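Local coordinates for protein putative Phosphate (Eubacterium rectale, PDB 3DAO) that probably acts as a phosphatase of the haloacid dehalogenase-like hydrolase family, removing phosphate from a substrate that has not been identified, at residues 64-67 with 68-72; 155-158 with 159-162; 216-219 with 220-224; 233-236 with 237-241. All blocks are in the same frame, centred on the assembly; numbering follows the deposited sequence.

Contact 1: residues 64-67 with 68-72; sequences RQFS and SEFKL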
loop_
_atom_site.group_PDB
_atom_site.type_symbol
_atom_site.label_atom_id
_atom_site.label_comp_id
_atom_site.label_asym_id
_atom_site.label_seq_id
_atom_site.Cartn_x
_atom_site.Cartn_y
_atom_site.Cartn_z
ATOM N N ARG A 64 3.554 1.215 -0.586
ATOM C CA ARG A 64 4.894 0.819 -1.006
ATOM C C ARG A 64 5.173 -0.652 -0.816
ATOM O O ARG A 64 4.549 -1.314 0.012
ATOM C CB ARG A 64 5.975 1.606 -0.225
ATOM C CG ARG A 64 6.094 3.076 -0.470
ATOM C CD ARG A 64 7.449 3.548 0.091
ATOM N NE ARG A 64 7.602 4.996 -0.061
ATOM C CZ ARG A 64 8.754 5.624 0.009
ATOM N NH1 ARG A 64 9.855 4.926 0.206
ATOM N NH2 ARG A 64 8.797 6.932 -0.154
ATOM N N GLN A 65 6.133 -1.137 -1.606
ATOM C CA GLN A 65 6.643 -2.502 -1.479
ATOM C C GLN A 65 7.454 -2.603 -0.211
ATOM O O GLN A 65 7.920 -1.606 0.320
ATOM C CB GLN A 65 7.591 -2.883 -2.614
ATOM C CG GLN A 65 6.963 -2.895 -3.946
ATOM C CD GLN A 65 7.932 -3.371 -4.978
ATOM O OE1 GLN A 65 8.935 -2.703 -5.266
ATOM N NE2 GLN A 65 7.635 -4.524 -5.573
ATOM N N PHE A 66 7.648 -3.840 0.249
ATOM C CA PHE A 66 8.427 -4.081 1.476
ATOM C C PHE A 66 9.814 -3.531 1.361
ATOM O O PHE A 66 10.288 -2.827 2.243
ATOM C CB PHE A 66 8.461 -5.566 1.842
ATOM C CG PHE A 66 9.323 -5.877 3.007
ATOM C CD1 PHE A 66 9.093 -5.273 4.241
ATOM C CD2 PHE A 66 10.371 -6.769 2.887
ATOM C CE1 PHE A 66 9.891 -5.586 5.338
ATOM C CE2 PHE A 66 11.154 -7.077 3.977
ATOM C CZ PHE A 66 10.896 -6.492 5.214
ATOM N N SER A 67 10.464 -3.833 0.245
ATOM C CA SER A 67 11.850 -3.415 0.038
ATOM C C SER A 67 12.026 -1.926 0.244
ATOM O O SER A 67 13.029 -1.476 0.805
ATOM C CB SER A 67 12.353 -3.797 -1.381
ATOM O OG SER A 67 11.545 -3.198 -2.394
ATOM N N SER A 68 11.040 -1.169 -0.211
ATOM C CA SER A 68 11.065 0.287 -0.143
ATOM C C SER A 68 10.867 0.773 1.303
ATOM O O SER A 68 11.559 1.668 1.790
ATOM C CB SER A 68 10.030 0.902 -1.070
ATOM O OG SER A 68 10.156 2.315 -1.054
ATOM N N GLU A 69 9.950 0.132 2.007
ATOM C CA GLU A 69 9.712 0.493 3.409
ATOM C C GLU A 69 10.929 0.161 4.263
ATOM O O GLU A 69 11.343 0.935 5.150
ATOM C CB GLU A 69 8.496 -0.256 3.985
ATOM C CG GLU A 69 7.185 0.056 3.341
ATOM C CD GLU A 69 6.025 -0.752 3.917
ATOM O OE1 GLU A 69 6.274 -1.729 4.638
ATOM O OE2 GLU A 69 4.857 -0.414 3.663
ATOM N N PHE A 70 11.522 -0.968 3.944
ATOM C CA PHE A 70 12.590 -1.563 4.789
ATOM C C PHE A 70 13.842 -0.709 4.636
ATOM O O PHE A 70 14.607 -0.519 5.582
ATOM C CB PHE A 70 12.830 -3.011 4.376
ATOM C CG PHE A 70 13.368 -3.916 5.463
ATOM C CD1 PHE A 70 12.771 -3.981 6.721
ATOM C CD2 PHE A 70 14.386 -4.823 5.163
ATOM C CE1 PHE A 70 13.228 -4.877 7.676
ATOM C CE2 PHE A 70 14.819 -5.721 6.092
ATOM C CZ PHE A 70 14.264 -5.734 7.357
ATOM N N LYS A 71 14.005 -0.139 3.444
ATOM C CA LYS A 71 15.162 0.750 3.181
ATOM C C LYS A 71 14.987 2.134 3.821
ATOM O O LYS A 71 15.879 2.664 4.464
ATOM C CB LYS A 71 15.405 0.912 1.673
ATOM C CG LYS A 71 15.943 -0.325 0.988
ATOM C CD LYS A 71 16.074 -0.075 -0.529
ATOM C CE LYS A 71 16.219 -1.358 -1.323
ATOM N NZ LYS A 71 16.099 -1.079 -2.800
ATOM N N LEU A 72 13.803 2.702 3.683
ATOM C CA LEU A 72 13.553 4.023 4.215
ATOM C C LEU A 72 13.735 4.046 5.752
ATOM O O LEU A 72 14.209 5.020 6.320
ATOM C CB LEU A 72 12.144 4.483 3.863
ATOM C CG LEU A 72 11.741 5.897 4.278
ATOM C CD1 LEU A 72 12.562 6.926 3.512
ATOM C CD2 LEU A 72 10.205 6.086 4.063
HETATM O O HOH W 1 12.684 -0.884 -3.301
#

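Contact 2: residues 155-158 with 159-162; sequences VDDI and TRLD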
loop_
_atom_site.group_PDB
_atom_site.type_symbol
_atom_site.label_atom_id
_atom_site.label_comp_id
_atom_site.label_asym_id
_atom_site.label_seq_id
_atom_site.Cartn_x
_atom_site.Cartn_y
_atom_site.Cartn_z
ATOM N N VAL A 155 8.165 -13.011 -18.537
ATOM C CA VAL A 155 7.764 -14.399 -18.784
ATOM C C VAL A 155 6.974 -14.492 -20.088
ATOM O O VAL A 155 6.422 -13.498 -20.564
ATOM C CB VAL A 155 6.944 -14.973 -17.631
ATOM C CG1 VAL A 155 7.772 -15.012 -16.376
ATOM C CG2 VAL A 155 5.637 -14.180 -17.433
ATOM N N ASP A 156 6.850 -15.699 -20.654
ATOM C CA ASP A 156 6.133 -15.850 -21.926
ATOM C C ASP A 156 4.625 -15.761 -21.763
ATOM O O ASP A 156 3.938 -15.214 -22.622
ATOM C CB ASP A 156 6.471 -17.186 -22.631
ATOM C CG ASP A 156 5.803 -17.308 -23.990
ATOM O OD1 ASP A 156 6.073 -16.474 -24.878
ATOM O OD2 ASP A 156 4.992 -18.240 -24.183
ATOM N N ASP A 157 4.127 -16.302 -20.664
ATOM C CA ASP A 157 2.671 -16.383 -20.429
ATOM C C ASP A 157 2.351 -16.469 -18.951
ATOM O O ASP A 157 2.606 -17.459 -18.294
ATOM C CB ASP A 157 2.139 -17.617 -21.205
ATOM C CG ASP A 157 0.641 -17.781 -21.157
ATOM O OD1 ASP A 157 -0.074 -17.181 -20.332
ATOM O OD2 ASP A 157 0.154 -18.585 -21.985
ATOM N N ILE A 158 1.777 -15.384 -18.444
ATOM C CA ILE A 158 1.449 -15.288 -17.019
ATOM C C ILE A 158 0.465 -16.387 -16.596
ATOM O O ILE A 158 0.509 -16.857 -15.465
ATOM C CB ILE A 158 0.927 -13.866 -16.660
ATOM C CG1 ILE A 158 2.077 -12.854 -16.785
ATOM C CG2 ILE A 158 0.434 -13.801 -15.281
ATOM C CD1 ILE A 158 1.616 -11.384 -16.636
ATOM N N THR A 159 -0.382 -16.829 -17.523
ATOM C CA THR A 159 -1.416 -17.821 -17.170
ATOM C C THR A 159 -0.801 -19.198 -17.019
ATOM O O THR A 159 -1.468 -20.127 -16.589
ATOM C CB THR A 159 -2.585 -17.917 -18.184
ATOM O OG1 THR A 159 -2.123 -18.473 -19.427
ATOM C CG2 THR A 159 -3.235 -16.559 -18.425
ATOM N N ARG A 160 0.479 -19.309 -17.325
ATOM C CA ARG A 160 1.178 -20.589 -17.220
ATOM C C ARG A 160 2.021 -20.635 -15.950
ATOM O O ARG A 160 2.660 -21.624 -15.653
ATOM C CB ARG A 160 1.961 -20.911 -18.506
ATOM C CG ARG A 160 1.008 -21.151 -19.699
ATOM C CD ARG A 160 1.665 -21.789 -20.905
ATOM N NE ARG A 160 0.677 -22.290 -21.868
ATOM C CZ ARG A 160 0.454 -21.785 -23.079
ATOM N NH1 ARG A 160 1.165 -20.749 -23.525
ATOM N NH2 ARG A 160 -0.476 -22.338 -23.857
ATOM N N LEU A 161 1.954 -19.567 -15.165
ATOM C CA LEU A 161 2.678 -19.540 -13.900
ATOM C C LEU A 161 1.916 -20.319 -12.841
ATOM O O LEU A 161 0.693 -20.411 -12.829
ATOM C CB LEU A 161 2.908 -18.128 -13.388
ATOM C CG LEU A 161 3.701 -17.216 -14.300
ATOM C CD1 LEU A 161 3.672 -15.803 -13.751
ATOM C CD2 LEU A 161 5.133 -17.741 -14.421
ATOM N N ASP A 162 2.691 -20.894 -11.946
ATOM C CA ASP A 162 2.144 -21.668 -10.852
ATOM C C ASP A 162 2.593 -21.000 -9.581
ATOM O O ASP A 162 3.699 -21.221 -9.118
ATOM C CB ASP A 162 2.692 -23.092 -10.901
ATOM C CG ASP A 162 2.131 -23.960 -9.813
ATOM O OD1 ASP A 162 0.981 -23.711 -9.390
ATOM O OD2 ASP A 162 2.835 -24.904 -9.405
HETATM O O HOH W 2 4.294 -20.371 -22.866
#

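Contact 3: residues 216-219 with 220-224; sequences LSYL and IDRFD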
loop_
_atom_site.group_PDB
_atom_site.type_symbol
_atom_site.label_atom_id
_atom_site.label_comp_id
_atom_site.label_asym_id
_atom_site.label_seq_id
_atom_site.Cartn_x
_atom_site.Cartn_y
_atom_site.Cartn_z
ATOM N N LEU A 216 -4.549 -3.696 8.876
ATOM C CA LEU A 216 -4.239 -3.117 10.187
ATOM C C LEU A 216 -5.047 -3.799 11.266
ATOM O O LEU A 216 -4.561 -4.072 12.352
ATOM C CB LEU A 216 -4.412 -1.598 10.192
ATOM C CG LEU A 216 -3.886 -0.851 11.403
ATOM C CD1 LEU A 216 -2.422 -1.161 11.584
ATOM C CD2 LEU A 216 -4.140 0.671 11.285
ATOM N N SER A 217 -6.293 -4.123 10.947
ATOM C CA SER A 217 -7.175 -4.806 11.894
ATOM C C SER A 217 -6.629 -6.174 12.276
ATOM O O SER A 217 -6.778 -6.630 13.409
ATOM C CB SER A 217 -8.577 -4.961 11.304
ATOM O OG SER A 217 -9.158 -3.700 11.116
ATOM N N TYR A 218 -5.981 -6.809 11.309
ATOM C CA TYR A 218 -5.340 -8.095 11.511
ATOM C C TYR A 218 -4.303 -8.002 12.633
ATOM O O TYR A 218 -4.249 -8.863 13.554
ATOM C CB TYR A 218 -4.711 -8.632 10.214
ATOM C CG TYR A 218 -3.774 -9.754 10.469
ATOM C CD1 TYR A 218 -4.233 -11.068 10.544
ATOM C CD2 TYR A 218 -2.427 -9.518 10.727
ATOM C CE1 TYR A 218 -3.362 -12.090 10.821
ATOM C CE2 TYR A 218 -1.566 -10.526 11.007
ATOM C CZ TYR A 218 -2.035 -11.816 11.067
ATOM O OH TYR A 218 -1.147 -12.804 11.356
ATOM N N LEU A 219 -3.501 -6.935 12.564
ATOM C CA LEU A 219 -2.476 -6.681 13.568
ATOM C C LEU A 219 -3.075 -6.303 14.908
ATOM O O LEU A 219 -2.613 -6.783 15.951
ATOM C CB LEU A 219 -1.477 -5.606 13.145
ATOM C CG LEU A 219 -0.401 -6.021 12.154
ATOM C CD1 LEU A 219 0.506 -4.816 11.777
ATOM C CD2 LEU A 219 0.415 -7.242 12.690
ATOM N N ILE A 220 -4.089 -5.444 14.876
ATOM C CA ILE A 220 -4.723 -4.982 16.104
ATOM C C ILE A 220 -5.230 -6.187 16.879
ATOM O O ILE A 220 -4.987 -6.320 18.087
ATOM C CB ILE A 220 -5.858 -4.000 15.852
ATOM C CG1 ILE A 220 -5.281 -2.654 15.387
ATOM C CG2 ILE A 220 -6.649 -3.795 17.141
ATOM C CD1 ILE A 220 -6.300 -1.733 14.698
ATOM N N ASP A 221 -5.867 -7.095 16.148
ATOM C CA ASP A 221 -6.415 -8.309 16.739
ATOM C C ASP A 221 -5.308 -9.181 17.238
ATOM O O ASP A 221 -5.413 -9.757 18.299
ATOM C CB ASP A 221 -7.212 -9.128 15.746
ATOM C CG ASP A 221 -7.583 -10.499 16.301
ATOM O OD1 ASP A 221 -8.514 -10.539 17.148
ATOM O OD2 ASP A 221 -6.947 -11.520 15.900
ATOM N N ARG A 222 -4.258 -9.309 16.434
ATOM C CA ARG A 222 -3.135 -10.186 16.777
ATOM C C ARG A 222 -2.509 -9.820 18.097
ATOM O O ARG A 222 -2.035 -10.677 18.846
ATOM C CB ARG A 222 -2.033 -10.119 15.714
ATOM C CG ARG A 222 -0.818 -10.983 16.038
ATOM C CD ARG A 222 0.100 -11.056 14.858
ATOM N NE ARG A 222 1.295 -11.873 15.069
ATOM C CZ ARG A 222 1.385 -13.163 14.755
ATOM N NH1 ARG A 222 0.352 -13.806 14.238
ATOM N NH2 ARG A 222 2.516 -13.816 14.963
ATOM N N PHE A 223 -2.472 -8.531 18.359
ATOM C CA PHE A 223 -1.823 -8.035 19.582
ATOM C C PHE A 223 -2.796 -7.773 20.701
ATOM O O PHE A 223 -2.446 -7.150 21.706
ATOM C CB PHE A 223 -0.950 -6.829 19.288
ATOM C CG PHE A 223 0.199 -7.165 18.410
ATOM C CD1 PHE A 223 1.173 -8.025 18.859
ATOM C CD2 PHE A 223 0.302 -6.647 17.148
ATOM C CE1 PHE A 223 2.233 -8.363 18.061
ATOM C CE2 PHE A 223 1.375 -6.965 16.352
ATOM C CZ PHE A 223 2.332 -7.833 16.800
ATOM N N ASP A 224 -4.010 -8.257 20.482
ATOM C CA ASP A 224 -5.107 -8.218 21.462
ATOM C C ASP A 224 -5.400 -6.805 21.902
ATOM O O ASP A 224 -5.539 -6.507 23.092
ATOM C CB ASP A 224 -4.762 -9.078 22.687
ATOM C CG ASP A 224 -4.575 -10.551 22.332
ATOM O OD1 ASP A 224 -5.416 -11.081 21.574
ATOM O OD2 ASP A 224 -3.584 -11.167 22.797
HETATM O O HOH W 3 -5.165 -11.406 13.820
#

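Contact 4: residues 233-236 with 237-241; sequences FGDN and LNDIE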
loop_
_atom_site.group_PDB
_atom_site.type_symbol
_atom_site.label_atom_id
_atom_site.label_comp_id
_atom_site.label_asym_id
_atom_site.label_seq_id
_atom_site.Cartn_x
_atom_site.Cartn_y
_atom_site.Cartn_z
ATOM N N PHE A 233 -1.921 7.993 11.169
ATOM C CA PHE A 233 -1.553 9.183 10.431
ATOM C C PHE A 233 -1.755 8.914 8.962
ATOM O O PHE A 233 -1.372 7.867 8.445
ATOM C CB PHE A 233 -0.079 9.554 10.612
ATOM C CG PHE A 233 0.267 9.956 12.003
ATOM C CD1 PHE A 233 0.683 9.010 12.923
ATOM C CD2 PHE A 233 0.173 11.294 12.402
ATOM C CE1 PHE A 233 1.014 9.375 14.215
ATOM C CE2 PHE A 233 0.501 11.654 13.705
ATOM C CZ PHE A 233 0.903 10.701 14.607
ATOM N N GLY A 234 -2.354 9.872 8.281
ATOM C CA GLY A 234 -2.592 9.730 6.848
ATOM C C GLY A 234 -2.778 10.998 6.050
ATOM O O GLY A 234 -2.778 12.106 6.580
ATOM N N ASP A 235 -2.857 10.817 4.736
ATOM C CA ASP A 235 -2.987 11.951 3.821
ATOM C C ASP A 235 -3.823 11.706 2.569
ATOM O O ASP A 235 -3.972 12.610 1.754
ATOM C CB ASP A 235 -1.612 12.410 3.348
ATOM C CG ASP A 235 -0.947 11.455 2.380
ATOM O OD1 ASP A 235 -1.349 10.283 2.291
ATOM O OD2 ASP A 235 0.003 11.888 1.682
ATOM N N ASN A 236 -4.377 10.507 2.466
ATOM C CA ASN A 236 -5.031 10.016 1.243
ATOM C C ASN A 236 -6.458 9.590 1.486
ATOM O O ASN A 236 -6.819 9.174 2.565
ATOM C CB ASN A 236 -4.208 8.793 0.780
ATOM C CG ASN A 236 -4.495 8.351 -0.644
ATOM O OD1 ASN A 236 -5.608 7.932 -1.006
ATOM N ND2 ASN A 236 -3.452 8.379 -1.456
ATOM N N LEU A 237 -7.278 9.690 0.446
ATOM C CA LEU A 237 -8.663 9.231 0.576
ATOM C C LEU A 237 -8.662 7.767 1.001
ATOM O O LEU A 237 -9.541 7.355 1.737
ATOM C CB LEU A 237 -9.445 9.381 -0.733
ATOM C CG LEU A 237 -9.774 10.806 -1.189
ATOM C CD1 LEU A 237 -10.353 10.765 -2.632
ATOM C CD2 LEU A 237 -10.730 11.495 -0.230
ATOM N N ASN A 238 -7.654 7.000 0.577
ATOM C CA ASN A 238 -7.596 5.561 0.948
ATOM C C ASN A 238 -7.221 5.338 2.439
ATOM O O ASN A 238 -7.202 4.216 2.932
ATOM C CB ASN A 238 -6.717 4.714 0.003
ATOM C CG ASN A 238 -5.206 4.936 0.174
ATOM O OD1 ASN A 238 -4.726 5.367 1.215
ATOM N ND2 ASN A 238 -4.443 4.582 -0.867
ATOM N N ASP A 239 -6.970 6.432 3.148
ATOM C CA ASP A 239 -6.627 6.371 4.585
ATOM C C ASP A 239 -7.830 6.667 5.445
ATOM O O ASP A 239 -7.787 6.580 6.665
ATOM C CB ASP A 239 -5.565 7.432 4.930
ATOM C CG ASP A 239 -4.202 7.097 4.381
ATOM O OD1 ASP A 239 -3.801 5.911 4.411
ATOM O OD2 ASP A 239 -3.524 8.025 3.916
ATOM N N ILE A 240 -8.921 7.020 4.788
ATOM C CA ILE A 240 -10.113 7.464 5.524
ATOM C C ILE A 240 -10.654 6.442 6.536
ATOM O O ILE A 240 -10.986 6.775 7.674
ATOM C CB ILE A 240 -11.223 7.975 4.567
ATOM C CG1 ILE A 240 -10.843 9.378 4.090
ATOM C CG2 ILE A 240 -12.585 7.983 5.256
ATOM C CD1 ILE A 240 -11.763 9.995 2.993
ATOM N N GLU A 241 -10.743 5.198 6.117
ATOM C CA GLU A 241 -11.294 4.164 7.002
ATOM C C GLU A 241 -10.430 4.025 8.264
ATOM O O GLU A 241 -10.954 3.984 9.381
ATOM C CB GLU A 241 -11.428 2.826 6.251
ATOM C CG GLU A 241 -12.056 1.746 7.093
ATOM C CD GLU A 241 -12.306 0.446 6.341
ATOM O OE1 GLU A 241 -11.520 0.122 5.403
ATOM O OE2 GLU A 241 -13.296 -0.238 6.722
#

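Contact 1: residues 64-67 with 68-72
The Phe66 ring tip sits over the middle of the Phe70 ring, one turn further along helix 66-72, with Phe66 CZ 3.5 Å from Phe70 CD1. Four residues apart, the two side chains leave the same side of the helix, where Tyr82 of strand 81-84 meets them, and with CG anti to the backbone N in both they run alongside each other, their ring planes 33° apart. Phe70 CB lies over a face of the Phe66 ring in a CH-pi contact, 4.2 Å from its centroid. Gln65 is the N-cap: its carbonyl O takes the first helical bond from Glu69 N at 3.2 Å and a weak one from Ser68 N. The helix belongs to the beta-alpha-beta unit of strands 57-61 and 81-84, and Arg64 lies in the loop leading into it. The Arg64 chain, extended from CG to NE, runs alongside Ser68, its CD 3.2 Å from Ser68 OG, and NH1 donates to Ser68 OG at 2.9 Å along a bent path, the oxygen lying 33° out of the guanidinium plane. Leu72 CD2 packs over a guanidinium face, while NH2 makes a salt bridge with Asp29 of a probable HAD-type DxDx(T/V) motif. With an alanine here, Asp29 would probably lose this positive partner and Ser68 OG the N-H from NH1. A water bonds to Ser67 OG at 2.7 Å.

Contact 2: residues 155-158 with 159-162
Asp157 OD1 is gripped twice by Thr159, by the hydroxyl OG1 at 2.6 Å and by the backbone N at 2.8 Å. Both donors approach from the same face of the carboxylate, OG1 on the syn side and N on the anti side, each about 30° out of its plane. The hydroxyl is placed for this by a chi1 of 68°, between the backbone N and the carbonyl carbon of Thr159. The bond from Thr159 N makes an Asx turn, and Arg160 N returns to Asp157 O at 3.0 Å; together these bonds fasten a short 3-10 turn in the surface loop between strands 152-154 and 168-172. In one of two conformers of Arg160, Asp157 OD2 lies over a face of the guanidinium, 2.8 Å from Arg160 NH1, a tentative salt bridge with no N-H directed at the oxygen. A leucine in place of Asp157 would probably leave Thr159 N and OG1 without their shared acceptor. Leu161 N bonds to Ile158 O at 3.1 Å, and Leu161 CD1 lies 4.1 Å from Ile158 CG2. Ile158 also packs on helix 104-117, while Val155 and Leu161 both touch Phe132 of strand 131-133.

Contact 3: residues 216-219 with 220-224
Leu219 and Phe223 lie alongside each other at the end of helix 212-222, pointing the same way, with Leu219 CD2 3.8 Å from Phe223 CE2. The Phe223 ring also reaches back over the backbone, its CD2 3.2 Å from Leu219 O, the carbonyl that accepts Phe223 N at 3.0 Å. One turn earlier, Ile220 CD1 meets Leu216 CG at 4.2 Å where these two side chains cross. Tyr218 and Arg222 form a third pair, side by side, with ring and guanidinium planes only 22° apart and Tyr218 OH 3.4 Å from Arg222 NH1. In both residues CG is anti to the backbone N, which carries the long groups along the helix flank together. Behind these side chains run the regular bonds of the helix, from Ile220 N to Leu216 O through Phe223 N to Leu219 O. The helix finishes in a Schellman motif: Asp224, with its positive phi of 57°, is the C-prime residue, Asp224 N bonds to Asp221 O, and Leu225 N bonds to Ile220 O. Further out, Leu216 and Leu219 pack on Ile83 of strand 81-84, Ile220 packs on Val230 of strand 230-234, and Tyr218 and Arg222 both touch Leu97 of strand 96-99. On the solvent side a water donates to Tyr218 O and to Asp221 OD2, each at 2.7 Å. The chemistry is thus divided: aliphatic and aromatic carbon seals the helix against the sheet, while Tyr218 O, already holding Arg222 N, gains a second donor from water.

Contact 4: residues 233-236 with 237-241
Asp239 CB, in the 3-10 turn 237-239, lies 3.2 Å from Asn236 O, the carbonyl that accepts Asp239 N at 2.8 Å. CG stands anti to the carbonyl carbon (chi1 -72°), which aims the carboxylate at the backbone of 234-236. At the tip OD2 takes two bonds of 3.0 Å, from Asp235 N and from Asn236 N, which come from opposite faces of the carboxylate plane. OD1 forms a salt bridge with Lys212. Asp235 OD1 comes within 3.5 Å of Asp239 OD2, and Asp27 lies close to both. Gly234, Asp235 and Asp239 fit the GDxxxD form of HAD motif IV, usually involved in metal binding, and Lys212 is consistent with the motif III lysine. Beside this cluster, Asn236 OD1 receives Asn238 N at 2.7 Å on a lone pair, in the carbonyl plane and almost straight at 174°. The two asparagine amides are stacked, their planes 11° apart, and Asn238 OD1 also accepts from Lys212. This turn joins strand 230-234 to helix 240-245 within a beta-alpha-beta unit completed by strand 248-252; Leu237 and Ile240 pack on helix 257-262, and Phe233 packs against helix 274-281.

Overall arrangement
From the N terminus, contact 1 comes at the loop and helix between strands 57-61 and 81-84, then contact 2 in the loop between strands 152-154 and 168-172, contact 3 at the end of helix 212-222 and contact 4 at the end of strand 230-234 and the turn after it. Contacts 2 and 4 span turns, contacts 1 and 3 the start and end of helices, all in series, none nesting or crossing. Contacts 1, 3 and 4 belong to the eight-stranded sheet and its helices; contact 2 lies by the six-stranded sheet, its centre about 35 Å from those of contacts 3 and 4. Contacts 1 and 4, centres about 19 Å apart, both reach the probable HAD motif, through Arg64 and Asp239.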